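Local coordinates for FdtA domain-containing protein (Helicobacter canadensis MIT 98-5491, PDB 7N67) that probably catalyses the 3,4-ketoisomerisation of a dTDP-linked keto sugar during the biosynthesis of an unusual formylated sugar, at residues 47-52 with 129-134; 80-85 with 100-105. One frame throughout, in Å; residues are numbered along the deposited sequence.

Contact 1. Residues 47-52 with 129-134; sequences KEIPFE and LVLASD
F51 lies against the backbone of L131, A132 and S133, where strand 127-132 gives way to a loop, and offers a worked example of an aromatic ring from a loop packed on the last residues of a strand. CB of S133 sits over one face in a CH-π contact, 4.0 Å from the F51 ring centroid and 24° off its normal. Over the opposite face lies CG2 of I49, so the ring is held between its own loop and S133, just past the strand, each carbon offset toward the rim. At the ring's edge, CZ of F51 comes 3.4 Å from O of L131. Chi1 of F51 (53°) wedges CG into the gap between N and C and swings the ring toward S133. Deeper in the core, CD1 of I49 meets CD2 of L131 at 3.6 Å, the two side chains crossing at about a right angle; V79 and L43 join this apolar cluster.

The E52 side is looser. O of E52 stands 3.7 Å from O of S133 with no hydrogen bond between them, and the E52 carboxylate extends clear of 129-134, this residue being only partly buried. OG of S133 is hydrogen-bonded to N of E77, which leaves CB to meet the ring. With no hydrogen bond across, apolar and CH-π packing holds the loop to the sheet here, and the polar serine contributes its carbon.

Contact 2. Residues 80-85 with 100-105; sequences LIMMDG and IILNRP
M82 and L102 meet at a corner of the cupin β-sandwich, where strand 78-84 of one sheet meets the end of strand 98-102 of the other and the loop after it; end to end, 80-85 and 102-105 run 85° apart. CG of M82 presses on CB of L102 at 3.4 Å, after which the methionine chain bends at chi2 (-55°) and chi3 (-68°) and carries its end away from the partner. Further along, CD1 of L102 reaches CB of L80 at 4.2 Å. I89 and L109 pack on L102 as well, placing this leucine between the sheets.

Beyond the leucine, backbone oxygens come into play. CA of P105 makes a C-H···O contact with O of M82 at 3.4 Å, and CG2 of I81 approaches O of P105 at 3.7 Å. No direct hydrogen bond joins 80-85 to 100-105; a water does so instead, accepting from N of M82 at 2.9 Å and donating to O of R104 at 2.6 Å. It thus links strand 78-84 to the loop after strand 98-102.

What positions this shell lies partly in other chains. Y58 of the second subunit hydrogen-bonds O of P105 through its OH, while NH2 of R104 forms a salt bridge with D65 of the third subunit. Within the chain, M83 and D84 form a classic β bulge opposite K127. Just past the bulge, O of G85 comes to 3.7 Å from CA of N103.

Overall arrangement
Contacts 1 and 2 illustrate how one sheet can take on partners at different places: their centres lie about 16 Å apart, yet both draw on its neighbouring antiparallel strands 78-84 and 127-132. Along the chain contact 2 is nested within the loop that contact 1 closes. N of L129 probably hydrogen-bonds O of I81 at 2.7 Å, joining them directly, and V130 packs on L80. Contact 1 fastens the loop before strand 55-60 to the sheet, near R55 of the dTDP site; contact 2 ties the same sheet to the second one. Both also touch the second subunit, so the cupin core and the subunit interface are built from shared strands.

Contact 1. Residues 47-52 with 129-134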
loop_
_atom_site.group_PDB
_atom_site.type_symbol
_atom_site.label_atom_id
_atom_site.label_comp_id
_atom_site.label_asym_id
_atom_site.label_seq_id
_atom_site.Cartn_x
_atom_site.Cartn_y
_atom_site.Cartn_z
ATOM N N LYS B 47 -2.766 -5.470 28.354
ATOM C CA LYS B 47 -1.716 -6.475 28.046
ATOM C C LYS B 47 -0.669 -5.801 27.152
ATOM O O LYS B 47 0.196 -5.140 27.713
ATOM C CB LYS B 47 -2.355 -7.747 27.477
ATOM C CG LYS B 47 -1.850 -9.047 28.097
ATOM C CD LYS B 47 -1.185 -10.014 27.135
ATOM C CE LYS B 47 -2.174 -10.927 26.435
ATOM N NZ LYS B 47 -1.520 -12.158 25.932
ATOM N N GLU B 48 -0.756 -5.891 25.823
ATOM C CA GLU B 48 0.186 -5.158 24.934
ATOM C C GLU B 48 -0.205 -3.678 24.922
ATOM O O GLU B 48 0.697 -2.860 24.725
ATOM C CB GLU B 48 0.212 -5.724 23.519
ATOM C CG GLU B 48 0.697 -7.158 23.465
ATOM C CD GLU B 48 -0.377 -8.194 23.733
ATOM O OE1 GLU B 48 -1.572 -7.807 23.846
ATOM O OE2 GLU B 48 -0.019 -9.380 23.834
ATOM N N ILE B 49 -1.493 -3.375 25.120
ATOM C CA ILE B 49 -2.057 -1.999 25.243
ATOM C C ILE B 49 -2.298 -1.745 26.719
ATOM O O ILE B 49 -3.126 -2.427 27.315
ATOM C CB ILE B 49 -3.388 -1.864 24.479
ATOM C CG1 ILE B 49 -3.288 -2.368 23.040
ATOM C CG2 ILE B 49 -3.902 -0.433 24.549
ATOM C CD1 ILE B 49 -2.164 -1.746 22.258
ATOM N N PRO B 50 -1.630 -0.751 27.342
ATOM C CA PRO B 50 -1.755 -0.524 28.783
ATOM C C PRO B 50 -2.931 0.402 29.140
ATOM O O PRO B 50 -2.771 1.289 29.949
ATOM C CB PRO B 50 -0.381 0.078 29.101
ATOM C CG PRO B 50 -0.122 0.965 27.895
ATOM C CD PRO B 50 -0.667 0.167 26.719
ATOM N N PHE B 51 -4.081 0.169 28.516
ATOM C CA PHE B 51 -5.385 0.780 28.860
ATOM C C PHE B 51 -6.483 -0.043 28.182
ATOM O O PHE B 51 -6.156 -1.030 27.489
ATOM C CB PHE B 51 -5.419 2.253 28.459
ATOM C CG PHE B 51 -5.063 2.529 27.022
ATOM C CD1 PHE B 51 -5.958 2.258 25.999
ATOM C CD2 PHE B 51 -3.839 3.103 26.688
ATOM C CE1 PHE B 51 -5.634 2.544 24.679
ATOM C CE2 PHE B 51 -3.516 3.381 25.367
ATOM C CZ PHE B 51 -4.416 3.105 24.365
ATOM N N GLU B 52 -7.742 0.326 28.398
ATOM C CA GLU B 52 -8.896 -0.363 27.783
ATOM C C GLU B 52 -9.315 0.399 26.538
ATOM O O GLU B 52 -9.747 1.569 26.691
ATOM C CB GLU B 52 -10.070 -0.437 28.753
ATOM C CG GLU B 52 -9.836 -1.414 29.879
ATOM C CD GLU B 52 -11.061 -1.613 30.744
ATOM O OE1 GLU B 52 -11.171 -2.695 31.318
ATOM O OE2 GLU B 52 -11.911 -0.694 30.815
ATOM N N LEU B 129 -3.174 3.701 12.284
ATOM C CA LEU B 129 -4.194 3.167 13.219
ATOM C C LEU B 129 -3.927 3.767 14.593
ATOM O O LEU B 129 -2.741 3.858 14.967
ATOM C CB LEU B 129 -4.099 1.638 13.252
ATOM C CG LEU B 129 -5.042 0.955 14.236
ATOM C CD1 LEU B 129 -6.502 1.189 13.861
ATOM C CD2 LEU B 129 -4.725 -0.529 14.316
ATOM N N VAL B 130 -4.980 4.177 15.302
ATOM C CA VAL B 130 -4.866 4.744 16.680
ATOM C C VAL B 130 -5.820 3.989 17.609
ATOM O O VAL B 130 -7.045 3.988 17.359
ATOM C CB VAL B 130 -5.139 6.262 16.709
ATOM C CG1 VAL B 130 -4.969 6.837 18.111
ATOM C CG2 VAL B 130 -4.246 7.014 15.735
ATOM N N LEU B 131 -5.260 3.350 18.623
ATOM C CA LEU B 131 -6.015 2.740 19.744
ATOM C C LEU B 131 -6.132 3.812 20.825
ATOM O O LEU B 131 -5.066 4.309 21.266
ATOM C CB LEU B 131 -5.232 1.520 20.239
ATOM C CG LEU B 131 -5.381 0.218 19.438
ATOM C CD1 LEU B 131 -5.803 0.445 18.001
ATOM C CD2 LEU B 131 -4.094 -0.576 19.471
ATOM N N ALA B 132 -7.355 4.206 21.191
ATOM C CA ALA B 132 -7.619 5.292 22.166
ATOM C C ALA B 132 -8.290 4.739 23.431
ATOM O O ALA B 132 -9.132 3.820 23.298
ATOM C CB ALA B 132 -8.456 6.372 21.515
ATOM N N SER B 133 -7.977 5.372 24.577
ATOM C CA SER B 133 -8.354 4.998 25.968
ATOM C C SER B 133 -9.769 5.457 26.330
ATOM O O SER B 133 -10.206 5.122 27.443
ATOM C CB SER B 133 -7.358 5.570 26.965
ATOM O OG SER B 133 -7.504 6.993 27.110
ATOM N N ASP B 134 -10.462 6.206 25.467
ATOM C CA ASP B 134 -11.774 6.805 25.816
ATOM C C ASP B 134 -12.505 7.290 24.563
ATOM O O ASP B 134 -11.869 7.403 23.505
ATOM C CB ASP B 134 -11.584 7.958 26.801
ATOM C CG ASP B 134 -12.753 8.190 27.746
ATOM O OD1 ASP B 134 -13.819 7.557 27.572
ATOM O OD2 ASP B 134 -12.577 9.000 28.653
#

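Contact 2. Residues 80-85 with 100-105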
loop_
_atom_site.group_PDB
_atom_site.type_symbol
_atom_site.label_atom_id
_atom_site.label_comp_id
_atom_site.label_asym_id
_atom_site.label_seq_id
_atom_site.Cartn_x
_atom_site.Cartn_y
_atom_site.Cartn_z
ATOM N N LEU B 80 -0.265 4.488 18.734
ATOM C CA LEU B 80 -0.186 4.763 17.272
ATOM C C LEU B 80 0.523 3.601 16.588
ATOM O O LEU B 80 1.535 3.133 17.122
ATOM C CB LEU B 80 0.593 6.062 17.039
ATOM C CG LEU B 80 -0.235 7.338 17.037
ATOM C CD1 LEU B 80 -0.900 7.556 18.379
ATOM C CD2 LEU B 80 0.630 8.524 16.650
ATOM N N ILE B 81 -0.007 3.155 15.457
ATOM C CA ILE B 81 0.606 2.100 14.602
ATOM C C ILE B 81 0.477 2.527 13.139
ATOM O O ILE B 81 -0.662 2.745 12.707
ATOM C CB ILE B 81 -0.100 0.768 14.869
ATOM C CG1 ILE B 81 -0.113 0.469 16.371
ATOM C CG2 ILE B 81 0.549 -0.336 14.050
ATOM C CD1 ILE B 81 -0.988 -0.678 16.769
ATOM N N MET B 82 1.597 2.704 12.434
ATOM C CA MET B 82 1.593 2.877 10.953
ATOM C C MET B 82 1.366 1.518 10.306
ATOM O O MET B 82 2.321 0.732 10.229
ATOM C CB MET B 82 2.910 3.446 10.418
ATOM C CG MET B 82 3.120 4.884 10.809
ATOM S SD MET B 82 1.741 5.944 10.311
ATOM C CE MET B 82 1.939 5.893 8.532
ATOM N N MET B 83 0.161 1.279 9.813
ATOM C CA MET B 83 -0.165 -0.006 9.152
ATOM C C MET B 83 0.395 -0.024 7.725
ATOM O O MET B 83 0.643 -1.117 7.222
ATOM C CB MET B 83 -1.674 -0.262 9.129
ATOM C CG MET B 83 -1.990 -1.675 9.522
ATOM S SD MET B 83 -3.155 -1.660 10.876
ATOM C CE MET B 83 -4.592 -2.273 10.003
ATOM N N ASP B 84 0.529 1.136 7.087
ATOM C CA ASP B 84 1.030 1.263 5.697
ATOM C C ASP B 84 1.907 2.511 5.600
ATOM O O ASP B 84 1.467 3.585 6.029
ATOM C CB ASP B 84 -0.109 1.307 4.682
ATOM C CG ASP B 84 0.309 0.855 3.298
ATOM O OD1 ASP B 84 1.004 -0.130 3.233
ATOM O OD2 ASP B 84 -0.081 1.494 2.298
ATOM N N GLY B 85 3.111 2.369 5.054
ATOM C CA GLY B 85 3.979 3.524 4.771
ATOM C C GLY B 85 4.575 4.077 6.039
ATOM O O GLY B 85 4.675 3.335 7.046
ATOM N N ILE B 100 9.763 10.785 16.378
ATOM C CA ILE B 100 9.781 9.293 16.304
ATOM C C ILE B 100 9.266 8.896 14.931
ATOM O O ILE B 100 8.113 9.234 14.603
ATOM C CB ILE B 100 8.968 8.634 17.426
ATOM C CG1 ILE B 100 9.568 8.961 18.792
ATOM C CG2 ILE B 100 8.876 7.131 17.210
ATOM C CD1 ILE B 100 8.543 9.430 19.788
ATOM N N ILE B 101 10.104 8.231 14.152
ATOM C CA ILE B 101 9.700 7.714 12.817
ATOM C C ILE B 101 9.035 6.364 13.037
ATOM O O ILE B 101 9.670 5.512 13.655
ATOM C CB ILE B 101 10.890 7.625 11.846
ATOM C CG1 ILE B 101 11.302 9.022 11.381
ATOM C CG2 ILE B 101 10.540 6.709 10.684
ATOM C CD1 ILE B 101 12.755 9.347 11.616
ATOM N N LEU B 102 7.791 6.234 12.569
ATOM C CA LEU B 102 7.087 4.948 12.411
ATOM C C LEU B 102 7.054 4.616 10.918
ATOM O O LEU B 102 6.498 5.425 10.145
ATOM C CB LEU B 102 5.683 5.074 12.994
ATOM C CG LEU B 102 5.601 5.428 14.475
ATOM C CD1 LEU B 102 4.138 5.559 14.899
ATOM C CD2 LEU B 102 6.331 4.416 15.348
ATOM N N ASN B 103 7.645 3.478 10.536
ATOM C CA ASN B 103 7.718 3.022 9.127
ATOM C C ASN B 103 7.528 1.512 9.023
ATOM O O ASN B 103 7.766 0.999 7.917
ATOM C CB ASN B 103 9.024 3.445 8.455
ATOM C CG ASN B 103 10.275 3.027 9.198
ATOM O OD1 ASN B 103 11.337 3.610 8.983
ATOM N ND2 ASN B 103 10.163 2.050 10.083
ATOM N N ARG B 104 7.108 0.818 10.084
ATOM C CA ARG B 104 6.779 -0.625 9.977
ATOM C C ARG B 104 5.571 -0.925 10.848
ATOM O O ARG B 104 5.316 -0.241 11.826
ATOM C CB ARG B 104 7.974 -1.532 10.296
ATOM C CG ARG B 104 8.835 -1.173 11.504
ATOM C CD ARG B 104 10.065 -2.078 11.595
ATOM N NE ARG B 104 9.814 -3.442 11.093
ATOM C CZ ARG B 104 10.701 -4.256 10.475
ATOM N NH1 ARG B 104 10.324 -5.455 10.066
ATOM N NH2 ARG B 104 11.950 -3.886 10.241
ATOM N N PRO B 105 4.762 -1.935 10.479
ATOM C CA PRO B 105 3.577 -2.300 11.254
ATOM C C PRO B 105 3.831 -3.021 12.586
ATOM O O PRO B 105 2.869 -3.141 13.337
ATOM C CB PRO B 105 2.816 -3.233 10.299
ATOM C CG PRO B 105 3.907 -3.859 9.470
ATOM C CD PRO B 105 4.923 -2.752 9.269
HETATM O O HOH W 1 4.053 1.377 13.348
#